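Local coordinates for translocator protein BipD (Burkholderia pseudomallei, PDB 3NFT) that is required for invasion of epithelial cells and survival within host cells, and probably regulates secretion of the effectors BipB and BipC through the type III secretion system, at residues K46-L57 against R71-A81; V157-I165 against D176-V187. All blocks are in the same frame, centred on the assembly; numbering follows the deposited sequence.

Interaction 1 (K46-L57 against R71-A81); sequences KLGAAIDEFASL and RRANLTVFDDA
Glu53 leaves its helix with CG anti to the backbone N (chi1 -167°) and then bends at chi2 (67°), which lays its carboxylate against the chain of Arg71 to Asn74. The setting is an antiparallel helical hairpin, probably part of the N-terminal domain that acts as an intramolecular chaperone: helix 41-56 packs on the start of helix 76-103, the short segment axes approaching to 8.1 Å. One oxygen does the gripping. Glu53 OE2 accepts an almost straight bond from Asn74 N (2.8 Å) on one face of the carboxylate and a salt bridge from Arg71 NH1 (3.1 Å) on the other, so the group is clamped between a backbone amide and a guanidinium edge. Asn74, thus fixed, turns its own OD1 to Thr76 N and caps the incoming helix.

Farther along, small residues let the helices close up. The Ala50 methyl lies over one face of the Phe78 ring, 4.3 Å from its centroid, while the rim atom Phe78 CZ meets Phe54 CB at 4.1 Å. Val77 CG1, set anti to the backbone N, packs against Ala49, 3.7 Å from its CB, and Lys46 CB rests on Ala81. Phe151 of helix 121-160 stacks on Phe54 and also meets Phe78. At the partly exposed margin, a water donates to both Lys46 O and Val77 O, 2.8 Å from each.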
loop_
_atom_site.group_PDB
_atom_site.type_symbol
_atom_site.label_atom_id
_atom_site.label_comp_id
_atom_site.label_asym_id
_atom_site.label_seq_id
_atom_site.Cartn_x
_atom_site.Cartn_y
_atom_site.Cartn_z
ATOM N N LYS A 46 -8.993 22.898 -20.949
ATOM C CA LYS A 46 -10.374 23.355 -20.962
ATOM C C LYS A 46 -10.652 24.216 -19.698
ATOM O O LYS A 46 -11.345 25.236 -19.779
ATOM C CB LYS A 46 -11.337 22.181 -21.028
ATOM C CG LYS A 46 -11.223 21.335 -22.294
ATOM C CD LYS A 46 -11.616 22.023 -23.524
ATOM C CE LYS A 46 -11.580 21.037 -24.714
ATOM N NZ LYS A 46 -11.918 21.795 -25.923
ATOM N N LEU A 47 -10.074 23.824 -18.575
ATOM C CA LEU A 47 -10.158 24.666 -17.371
ATOM C C LEU A 47 -9.483 26.018 -17.556
ATOM O O LEU A 47 -10.022 27.058 -17.191
ATOM C CB LEU A 47 -9.598 23.945 -16.155
ATOM C CG LEU A 47 -10.457 22.787 -15.652
ATOM C CD1 LEU A 47 -9.642 21.825 -14.781
ATOM C CD2 LEU A 47 -11.658 23.369 -14.888
ATOM N N GLY A 48 -8.316 26.008 -18.202
ATOM C CA GLY A 48 -7.637 27.258 -18.532
ATOM C C GLY A 48 -8.488 28.167 -19.399
ATOM O O GLY A 48 -8.562 29.371 -19.194
ATOM N N ALA A 49 -9.148 27.588 -20.392
ATOM C CA ALA A 49 -10.069 28.360 -21.265
ATOM C C ALA A 49 -11.222 28.970 -20.473
ATOM O O ALA A 49 -11.632 30.094 -20.730
ATOM C CB ALA A 49 -10.601 27.505 -22.410
ATOM N N ALA A 50 -11.727 28.208 -19.497
ATOM C CA ALA A 50 -12.815 28.722 -18.657
ATOM C C ALA A 50 -12.337 29.870 -17.799
ATOM O O ALA A 50 -13.007 30.893 -17.656
ATOM C CB ALA A 50 -13.357 27.591 -17.804
ATOM N N ILE A 51 -11.133 29.732 -17.252
ATOM C CA ILE A 51 -10.507 30.833 -16.521
ATOM C C ILE A 51 -10.339 32.085 -17.400
ATOM O O ILE A 51 -10.665 33.198 -16.995
ATOM C CB ILE A 51 -9.168 30.425 -15.898
ATOM C CG1 ILE A 51 -9.388 29.371 -14.827
ATOM C CG2 ILE A 51 -8.442 31.654 -15.353
ATOM C CD1 ILE A 51 -8.130 28.686 -14.311
ATOM N N ASP A 52 -9.877 31.894 -18.627
ATOM C CA ASP A 52 -9.770 33.018 -19.538
ATOM C C ASP A 52 -11.110 33.653 -19.874
ATOM O O ASP A 52 -11.212 34.871 -19.980
ATOM C CB ASP A 52 -9.085 32.630 -20.843
ATOM C CG ASP A 52 -7.584 32.348 -20.692
ATOM O OD1 ASP A 52 -6.963 32.660 -19.653
ATOM O OD2 ASP A 52 -7.057 31.701 -21.586
ATOM N N GLU A 53 -12.157 32.826 -19.998
ATOM C CA GLU A 53 -13.490 33.350 -20.267
ATOM C C GLU A 53 -13.968 34.213 -19.114
ATOM O O GLU A 53 -14.492 35.303 -19.313
ATOM C CB GLU A 53 -14.486 32.224 -20.504
ATOM C CG GLU A 53 -15.798 32.693 -21.077
ATOM C CD GLU A 53 -15.721 33.251 -22.482
ATOM O OE1 GLU A 53 -14.730 32.917 -23.191
ATOM O OE2 GLU A 53 -16.601 34.032 -22.898
ATOM N N PHE A 54 -13.769 33.708 -17.902
ATOM C CA PHE A 54 -14.142 34.453 -16.690
ATOM C C PHE A 54 -13.384 35.763 -16.610
ATOM O O PHE A 54 -13.925 36.830 -16.304
ATOM C CB PHE A 54 -13.854 33.571 -15.488
ATOM C CG PHE A 54 -14.383 34.102 -14.171
ATOM C CD1 PHE A 54 -15.620 33.665 -13.688
ATOM C CD2 PHE A 54 -13.632 34.973 -13.405
ATOM C CE1 PHE A 54 -16.091 34.103 -12.471
ATOM C CE2 PHE A 54 -14.130 35.433 -12.187
ATOM C CZ PHE A 54 -15.371 34.970 -11.729
ATOM N N ALA A 55 -12.090 35.695 -16.862
ATOM C CA ALA A 55 -11.241 36.876 -16.809
ATOM C C ALA A 55 -11.684 37.940 -17.800
ATOM O O ALA A 55 -11.565 39.152 -17.528
ATOM C CB ALA A 55 -9.766 36.483 -17.097
ATOM N N SER A 56 -12.170 37.494 -18.959
ATOM C CA SER A 56 -12.577 38.397 -20.033
ATOM C C SER A 56 -13.874 39.161 -19.751
ATOM O O SER A 56 -14.169 40.160 -20.395
ATOM C CB SER A 56 -12.689 37.635 -21.351
ATOM O OG SER A 56 -13.908 36.944 -21.466
ATOM N N LEU A 57 -14.681 38.664 -18.812
ATOM C CA LEU A 57 -15.924 39.337 -18.502
ATOM C C LEU A 57 -15.646 40.769 -18.017
ATOM O O LEU A 57 -14.710 40.987 -17.242
ATOM C CB LEU A 57 -16.718 38.506 -17.490
ATOM C CG LEU A 57 -18.171 38.897 -17.304
ATOM C CD1 LEU A 57 -19.014 37.697 -17.081
ATOM C CD2 LEU A 57 -18.241 39.882 -16.128
ATOM N N ARG A 71 -18.664 43.024 -21.582
ATOM C CA ARG A 71 -18.490 41.746 -22.254
ATOM C C ARG A 71 -19.040 40.662 -21.342
ATOM O O ARG A 71 -18.677 40.612 -20.170
ATOM C CB ARG A 71 -17.021 41.455 -22.559
ATOM C CG ARG A 71 -16.848 40.135 -23.290
ATOM C CD ARG A 71 -15.407 39.796 -23.625
ATOM N NE ARG A 71 -15.345 38.793 -24.685
ATOM C CZ ARG A 71 -15.509 37.482 -24.545
ATOM N NH1 ARG A 71 -15.785 36.934 -23.368
ATOM N NH2 ARG A 71 -15.411 36.701 -25.621
ATOM N N ARG A 72 -19.951 39.858 -21.875
ATOM C CA ARG A 72 -20.555 38.728 -21.169
ATOM C C ARG A 72 -19.802 37.441 -21.494
ATOM O O ARG A 72 -19.054 37.375 -22.477
ATOM C CB ARG A 72 -22.027 38.632 -21.532
ATOM C CG ARG A 72 -22.800 39.867 -21.003
ATOM C CD ARG A 72 -24.103 40.037 -21.628
ATOM N NE ARG A 72 -24.658 41.402 -21.534
ATOM C CZ ARG A 72 -25.822 41.753 -21.009
ATOM N NH1 ARG A 72 -26.655 40.852 -20.482
ATOM N NH2 ARG A 72 -26.170 43.037 -21.032
ATOM N N ALA A 73 -20.037 36.409 -20.686
ATOM C CA ALA A 73 -19.345 35.154 -20.775
ATOM C C ALA A 73 -20.078 34.141 -21.644
ATOM O O ALA A 73 -21.281 33.933 -21.486
ATOM C CB ALA A 73 -19.150 34.563 -19.330
ATOM N N ASN A 74 -19.338 33.428 -22.491
ATOM C CA ASN A 74 -19.807 32.241 -23.196
ATOM C C ASN A 74 -19.713 31.107 -22.198
ATOM O O ASN A 74 -18.647 30.561 -21.929
ATOM C CB ASN A 74 -18.947 31.972 -24.457
ATOM C CG ASN A 74 -19.316 30.704 -25.167
ATOM O OD1 ASN A 74 -20.214 29.977 -24.735
ATOM N ND2 ASN A 74 -18.606 30.406 -26.295
ATOM N N LEU A 75 -20.847 30.771 -21.596
ATOM C CA LEU A 75 -20.811 29.810 -20.489
ATOM C C LEU A 75 -20.497 28.376 -20.945
ATOM O O LEU A 75 -20.157 27.516 -20.128
ATOM C CB LEU A 75 -22.133 29.840 -19.708
ATOM C CG LEU A 75 -22.529 31.178 -19.129
ATOM C CD1 LEU A 75 -23.975 31.096 -18.571
ATOM C CD2 LEU A 75 -21.538 31.604 -18.036
ATOM N N THR A 76 -20.647 28.107 -22.239
ATOM C CA THR A 76 -20.359 26.769 -22.734
ATOM C C THR A 76 -18.888 26.376 -22.526
ATOM O O THR A 76 -18.579 25.180 -22.517
ATOM C CB THR A 76 -20.707 26.587 -24.216
ATOM O OG1 THR A 76 -19.755 27.270 -25.060
ATOM C CG2 THR A 76 -22.147 27.101 -24.498
ATOM N N VAL A 77 -17.986 27.351 -22.428
ATOM C CA VAL A 77 -16.601 27.027 -22.140
ATOM C C VAL A 77 -16.467 26.314 -20.793
ATOM O O VAL A 77 -15.638 25.430 -20.582
ATOM C CB VAL A 77 -15.753 28.329 -22.184
ATOM C CG1 VAL A 77 -14.275 28.048 -21.975
ATOM C CG2 VAL A 77 -16.005 29.096 -23.519
ATOM N N PHE A 78 -17.285 26.724 -19.843
ATOM C CA PHE A 78 -17.290 26.076 -18.564
ATOM C C PHE A 78 -17.865 24.667 -18.627
ATOM O O PHE A 78 -17.375 23.768 -17.946
ATOM C CB PHE A 78 -18.096 26.915 -17.548
ATOM C CG PHE A 78 -17.569 28.309 -17.315
ATOM C CD1 PHE A 78 -17.836 29.333 -18.242
ATOM C CD2 PHE A 78 -16.744 28.624 -16.222
ATOM C CE1 PHE A 78 -17.343 30.601 -18.089
ATOM C CE2 PHE A 78 -16.265 29.918 -16.055
ATOM C CZ PHE A 78 -16.557 30.912 -16.988
ATOM N N ASP A 79 -18.925 24.480 -19.421
ATOM C CA ASP A 79 -19.460 23.152 -19.680
ATOM C C ASP A 79 -18.406 22.230 -20.273
ATOM O O ASP A 79 -18.249 21.103 -19.836
ATOM C CB ASP A 79 -20.666 23.200 -20.614
ATOM C CG ASP A 79 -21.806 24.036 -20.057
ATOM O OD1 ASP A 79 -22.234 23.779 -18.890
ATOM O OD2 ASP A 79 -22.268 24.953 -20.787
ATOM N N ASP A 80 -17.642 22.738 -21.230
ATOM C CA ASP A 80 -16.621 21.941 -21.890
ATOM C C ASP A 80 -15.609 21.480 -20.828
ATOM O O ASP A 80 -15.128 20.354 -20.869
ATOM C CB ASP A 80 -15.852 22.777 -22.927
ATOM C CG ASP A 80 -16.653 23.127 -24.192
ATOM O OD1 ASP A 80 -17.651 22.469 -24.499
ATOM O OD2 ASP A 80 -16.215 24.064 -24.920
ATOM N N ALA A 81 -15.251 22.370 -19.895
ATOM C CA ALA A 81 -14.290 21.999 -18.842
ATOM C C ALA A 81 -14.867 20.913 -17.923
ATOM O O ALA A 81 -14.197 19.962 -17.576
ATOM C CB ALA A 81 -13.864 23.186 -18.044
HETATM O O HOH W 1 -13.190 24.917 -21.842
HETATM O O HOH W 2 -13.956 23.384 -25.818
HETATM O O HOH W 3 -18.339 36.312 -24.856
#

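Interaction 2 (V157-I165 against D176-V187)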
loop_
_atom_site.group_PDB
_atom_site.type_symbol
_atom_site.label_atom_id
_atom_site.label_comp_id
_atom_site.label_asym_id
_atom_site.label_seq_id
_atom_site.Cartn_x
_atom_site.Cartn_y
_atom_site.Cartn_z
ATOM N N VAL A 157 -24.117 35.081 -13.569
ATOM C CA VAL A 157 -24.691 36.249 -12.917
ATOM C C VAL A 157 -23.998 37.557 -13.316
ATOM O O VAL A 157 -24.668 38.584 -13.475
ATOM C CB VAL A 157 -24.821 36.073 -11.402
ATOM C CG1 VAL A 157 -23.513 36.332 -10.697
ATOM C CG2 VAL A 157 -25.928 36.998 -10.872
ATOM N N MET A 158 -22.680 37.521 -13.525
ATOM C CA MET A 158 -21.956 38.724 -13.906
ATOM C C MET A 158 -22.259 39.126 -15.339
ATOM O O MET A 158 -21.961 40.258 -15.738
ATOM C CB MET A 158 -20.447 38.581 -13.669
ATOM C CG MET A 158 -20.104 38.366 -12.217
ATOM S SD MET A 158 -18.311 38.369 -11.944
ATOM C CE MET A 158 -17.750 37.050 -13.017
ATOM N N SER A 159 -22.810 38.187 -16.115
ATOM C CA SER A 159 -23.271 38.481 -17.469
ATOM C C SER A 159 -24.707 39.047 -17.401
ATOM O O SER A 159 -24.989 40.103 -17.949
ATOM C CB SER A 159 -23.230 37.225 -18.314
ATOM O OG SER A 159 -21.915 36.719 -18.422
ATOM N N LYS A 160 -25.602 38.332 -16.724
ATOM C CA LYS A 160 -26.996 38.736 -16.590
ATOM C C LYS A 160 -27.155 40.111 -15.966
ATOM O O LYS A 160 -28.011 40.897 -16.387
ATOM C CB LYS A 160 -27.763 37.716 -15.749
ATOM C CG LYS A 160 -28.044 36.427 -16.435
ATOM C CD LYS A 160 -28.818 35.473 -15.531
ATOM C CE LYS A 160 -29.610 34.463 -16.320
ATOM N NZ LYS A 160 -28.759 33.617 -17.198
ATOM N N LEU A 161 -26.306 40.434 -14.989
ATOM C CA LEU A 161 -26.472 41.685 -14.249
ATOM C C LEU A 161 -26.226 42.906 -15.095
ATOM O O LEU A 161 -26.684 43.983 -14.792
ATOM C CB LEU A 161 -25.620 41.712 -12.979
ATOM C CG LEU A 161 -24.093 41.794 -13.085
ATOM C CD1 LEU A 161 -23.663 43.238 -13.337
ATOM C CD2 LEU A 161 -23.421 41.259 -11.789
ATOM N N GLN A 162 -25.518 42.716 -16.218
ATOM C CA GLN A 162 -25.201 43.821 -17.118
ATOM C C GLN A 162 -26.462 44.412 -17.757
ATOM O O GLN A 162 -26.437 45.551 -18.223
ATOM C CB GLN A 162 -24.191 43.356 -18.177
ATOM C CG GLN A 162 -22.891 42.961 -17.541
ATOM C CD GLN A 162 -21.827 42.597 -18.568
ATOM O OE1 GLN A 162 -21.792 43.162 -19.658
ATOM N NE2 GLN A 162 -20.982 41.641 -18.219
ATOM N N ASP A 163 -27.551 43.647 -17.761
ATOM C CA ASP A 163 -28.811 44.163 -18.287
ATOM C C ASP A 163 -29.340 45.291 -17.412
ATOM O O ASP A 163 -30.231 46.048 -17.824
ATOM C CB ASP A 163 -29.883 43.088 -18.321
ATOM C CG ASP A 163 -29.720 42.084 -19.440
ATOM O OD1 ASP A 163 -30.480 41.099 -19.450
ATOM O OD2 ASP A 163 -28.884 42.279 -20.325
ATOM N N TYR A 164 -28.827 45.364 -16.186
ATOM C CA TYR A 164 -29.307 46.337 -15.208
ATOM C C TYR A 164 -28.375 47.527 -15.016
ATOM O O TYR A 164 -28.540 48.327 -14.083
ATOM C CB TYR A 164 -29.600 45.613 -13.893
ATOM C CG TYR A 164 -30.736 44.654 -14.002
ATOM C CD1 TYR A 164 -30.538 43.291 -13.857
ATOM C CD2 TYR A 164 -32.026 45.108 -14.255
ATOM C CE1 TYR A 164 -31.601 42.388 -13.973
ATOM C CE2 TYR A 164 -33.097 44.209 -14.372
ATOM C CZ TYR A 164 -32.876 42.865 -14.234
ATOM O OH TYR A 164 -33.937 41.977 -14.327
ATOM N N ILE A 165 -27.384 47.665 -15.905
ATOM C CA ILE A 165 -26.524 48.811 -15.929
ATOM C C ILE A 165 -26.677 49.446 -17.286
ATOM O O ILE A 165 -26.542 48.748 -18.320
ATOM C CB ILE A 165 -25.053 48.396 -15.705
ATOM C CG1 ILE A 165 -24.909 47.718 -14.330
ATOM C CG2 ILE A 165 -24.114 49.572 -15.911
ATOM C CD1 ILE A 165 -23.600 47.010 -14.124
ATOM N N ASP A 176 -29.575 49.359 -11.596
ATOM C CA ASP A 176 -30.698 48.798 -10.867
ATOM C C ASP A 176 -30.153 47.755 -9.921
ATOM O O ASP A 176 -30.212 46.550 -10.159
ATOM C CB ASP A 176 -31.777 48.240 -11.789
ATOM C CG ASP A 176 -32.756 49.289 -12.270
ATOM O OD1 ASP A 176 -33.397 49.024 -13.320
ATOM O OD2 ASP A 176 -32.938 50.359 -11.603
ATOM N N GLY A 177 -29.609 48.256 -8.809
ATOM C CA GLY A 177 -28.856 47.411 -7.925
ATOM C C GLY A 177 -29.643 46.409 -7.115
ATOM O O GLY A 177 -29.114 45.373 -6.722
ATOM N N GLY A 178 -30.904 46.733 -6.816
ATOM C CA GLY A 178 -31.767 45.745 -6.150
ATOM C C GLY A 178 -32.003 44.491 -6.975
ATOM O O GLY A 178 -31.949 43.377 -6.458
ATOM N N LYS A 179 -32.208 44.674 -8.274
ATOM C CA LYS A 179 -32.392 43.554 -9.169
ATOM C C LYS A 179 -31.111 42.717 -9.180
ATOM O O LYS A 179 -31.157 41.481 -9.197
ATOM C CB LYS A 179 -32.710 44.036 -10.579
ATOM C CG LYS A 179 -34.026 44.803 -10.693
ATOM C CD LYS A 179 -35.188 43.953 -10.293
ATOM C CE LYS A 179 -36.483 44.715 -10.427
ATOM N NZ LYS A 179 -36.485 45.527 -11.669
ATOM N N ILE A 180 -29.968 43.412 -9.159
ATOM C CA ILE A 180 -28.679 42.716 -9.185
ATOM C C ILE A 180 -28.450 41.943 -7.884
ATOM O O ILE A 180 -27.991 40.811 -7.905
ATOM C CB ILE A 180 -27.516 43.672 -9.472
ATOM C CG1 ILE A 180 -27.714 44.333 -10.841
ATOM C CG2 ILE A 180 -26.174 42.945 -9.447
ATOM C CD1 ILE A 180 -26.723 45.399 -11.209
ATOM N N LYS A 181 -28.856 42.523 -6.747
ATOM C CA LYS A 181 -28.731 41.813 -5.475
ATOM C C LYS A 181 -29.493 40.511 -5.500
ATOM O O LYS A 181 -29.006 39.500 -5.005
ATOM C CB LYS A 181 -29.264 42.679 -4.341
ATOM C CG LYS A 181 -28.427 43.858 -3.993
ATOM C CD LYS A 181 -29.157 44.774 -2.997
ATOM C CE LYS A 181 -28.580 46.163 -2.944
ATOM N NZ LYS A 181 -29.289 47.000 -1.913
ATOM N N ALA A 182 -30.690 40.531 -6.088
ATOM C CA ALA A 182 -31.520 39.345 -6.166
ATOM C C ALA A 182 -30.860 38.252 -7.028
ATOM O O ALA A 182 -30.924 37.050 -6.701
ATOM C CB ALA A 182 -32.951 39.694 -6.694
ATOM N N LEU A 183 -30.263 38.663 -8.145
ATOM C CA LEU A 183 -29.533 37.715 -8.993
ATOM C C LEU A 183 -28.382 37.059 -8.227
ATOM O O LEU A 183 -28.196 35.847 -8.283
ATOM C CB LEU A 183 -29.016 38.414 -10.265
ATOM C CG LEU A 183 -30.032 38.828 -11.305
ATOM C CD1 LEU A 183 -29.358 39.710 -12.377
ATOM C CD2 LEU A 183 -30.637 37.603 -11.967
ATOM N N ILE A 184 -27.605 37.867 -7.510
ATOM C CA ILE A 184 -26.495 37.353 -6.732
ATOM C C ILE A 184 -26.978 36.431 -5.626
ATOM O O ILE A 184 -26.385 35.394 -5.369
ATOM C CB ILE A 184 -25.571 38.469 -6.216
ATOM C CG1 ILE A 184 -24.926 39.211 -7.412
ATOM C CG2 ILE A 184 -24.472 37.903 -5.292
ATOM C CD1 ILE A 184 -24.216 40.465 -7.090
ATOM N N GLN A 185 -28.044 36.815 -4.931
ATOM C CA GLN A 185 -28.546 35.968 -3.888
ATOM C C GLN A 185 -28.995 34.611 -4.413
ATOM O O GLN A 185 -28.831 33.579 -3.741
ATOM C CB GLN A 185 -29.683 36.698 -3.164
ATOM C CG GLN A 185 -30.114 35.990 -1.869
ATOM C CD GLN A 185 -29.025 35.997 -0.812
ATOM O OE1 GLN A 185 -28.476 37.056 -0.479
ATOM N NE2 GLN A 185 -28.681 34.804 -0.290
ATOM N N GLN A 186 -29.536 34.590 -5.630
ATOM C CA GLN A 186 -29.931 33.332 -6.291
ATOM C C GLN A 186 -28.734 32.388 -6.450
ATOM O O GLN A 186 -28.823 31.193 -6.241
ATOM C CB GLN A 186 -30.580 33.671 -7.610
ATOM C CG GLN A 186 -31.265 32.591 -8.343
ATOM C CD GLN A 186 -32.128 33.144 -9.487
ATOM O OE1 GLN A 186 -31.657 33.903 -10.356
ATOM N NE2 GLN A 186 -33.409 32.762 -9.486
ATOM N N VAL A 187 -27.583 32.944 -6.793
ATOM C CA VAL A 187 -26.375 32.150 -6.831
ATOM C C VAL A 187 -25.983 31.633 -5.449
ATOM O O VAL A 187 -25.662 30.482 -5.277
ATOM C CB VAL A 187 -25.215 32.949 -7.472
ATOM C CG1 VAL A 187 -23.906 32.136 -7.411
ATOM C CG2 VAL A 187 -25.613 33.341 -8.907
#
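Tyr164 and Lys179 meet with the first carbons of the lysine chain over the phenol ring: Lys179 CB sits above the middle of the ring, 3.7 Å from its centroid and only 4° off the normal, a well-centred CH-pi contact. The lysine chain crosses the tyrosine at about a right angle, and its CG continues over the CE2 side. At the rim of the same ring, near its plane, Leu183 CD1 touches Tyr164 CE1 at 3.8 Å, so one aromatic group is met on a face and at an edge by residues one helical turn apart.

Beside the base of the tyrosine side chain, Ile180 reaches in with both branches. Its CG1 abuts Tyr164 CB, and CG2 lies 3.8 Å from Leu161 CB. Farther along, Val157 and Leu183 run alongside each other, pointing opposite ways. Val157 CG2 lies anti to the backbone N, which carries it to 3.5 Å from Leu183 CB, closer than carbons usually pack. Val187 CG2 closes this end against Val157 CB at 3.8 Å.

A backbone bond ties the two segments at the Tyr164 end. Asp176 N donates to Tyr164 O, 2.9 Å away, joining the residue before helix 177-189 to Tyr164, just past the 3-10 segment 161-163. The carboxylate of Asp176 turns elsewhere, its OD2 accepting from Gly239 N, while Asp238 OD2 takes the amide of Lys179.

The two segments are joined by the hairpin of strands 165-168 and 172-175, whose sheet is completed by strand 240-243. Ile180 also packs on Ile175 of that sheet, and Phe254 of the long helix 244-295 touches both Leu161 and Ile184, so the short helix 177-189 is seated beside the predicted coiled-coil helices.

How the interactions relate
Interaction 1 and interaction 2 follow one another along the chain, their centres about 19 Å apart, and they meet where helix 121-160 gives way to the 3-10 segment 161-163. There Arg72 NH1 forms a salt bridge with Asp163 OD2 at 2.7 Å, and Ala73 N lies 3.0 Å from Ser159 OG, a probable hydrogen bond. Gln162 NE2 also donates to Arg71 O. The loop of 71-81 is therefore held on one side by helix 41-56 and on another by segment 157-165, whose different face carries helix 177-189. Together the two contacts show how a helical hairpin and a short helix are fastened to a shared long helix, interaction 1 probably belonging to the N-terminal chaperone domain.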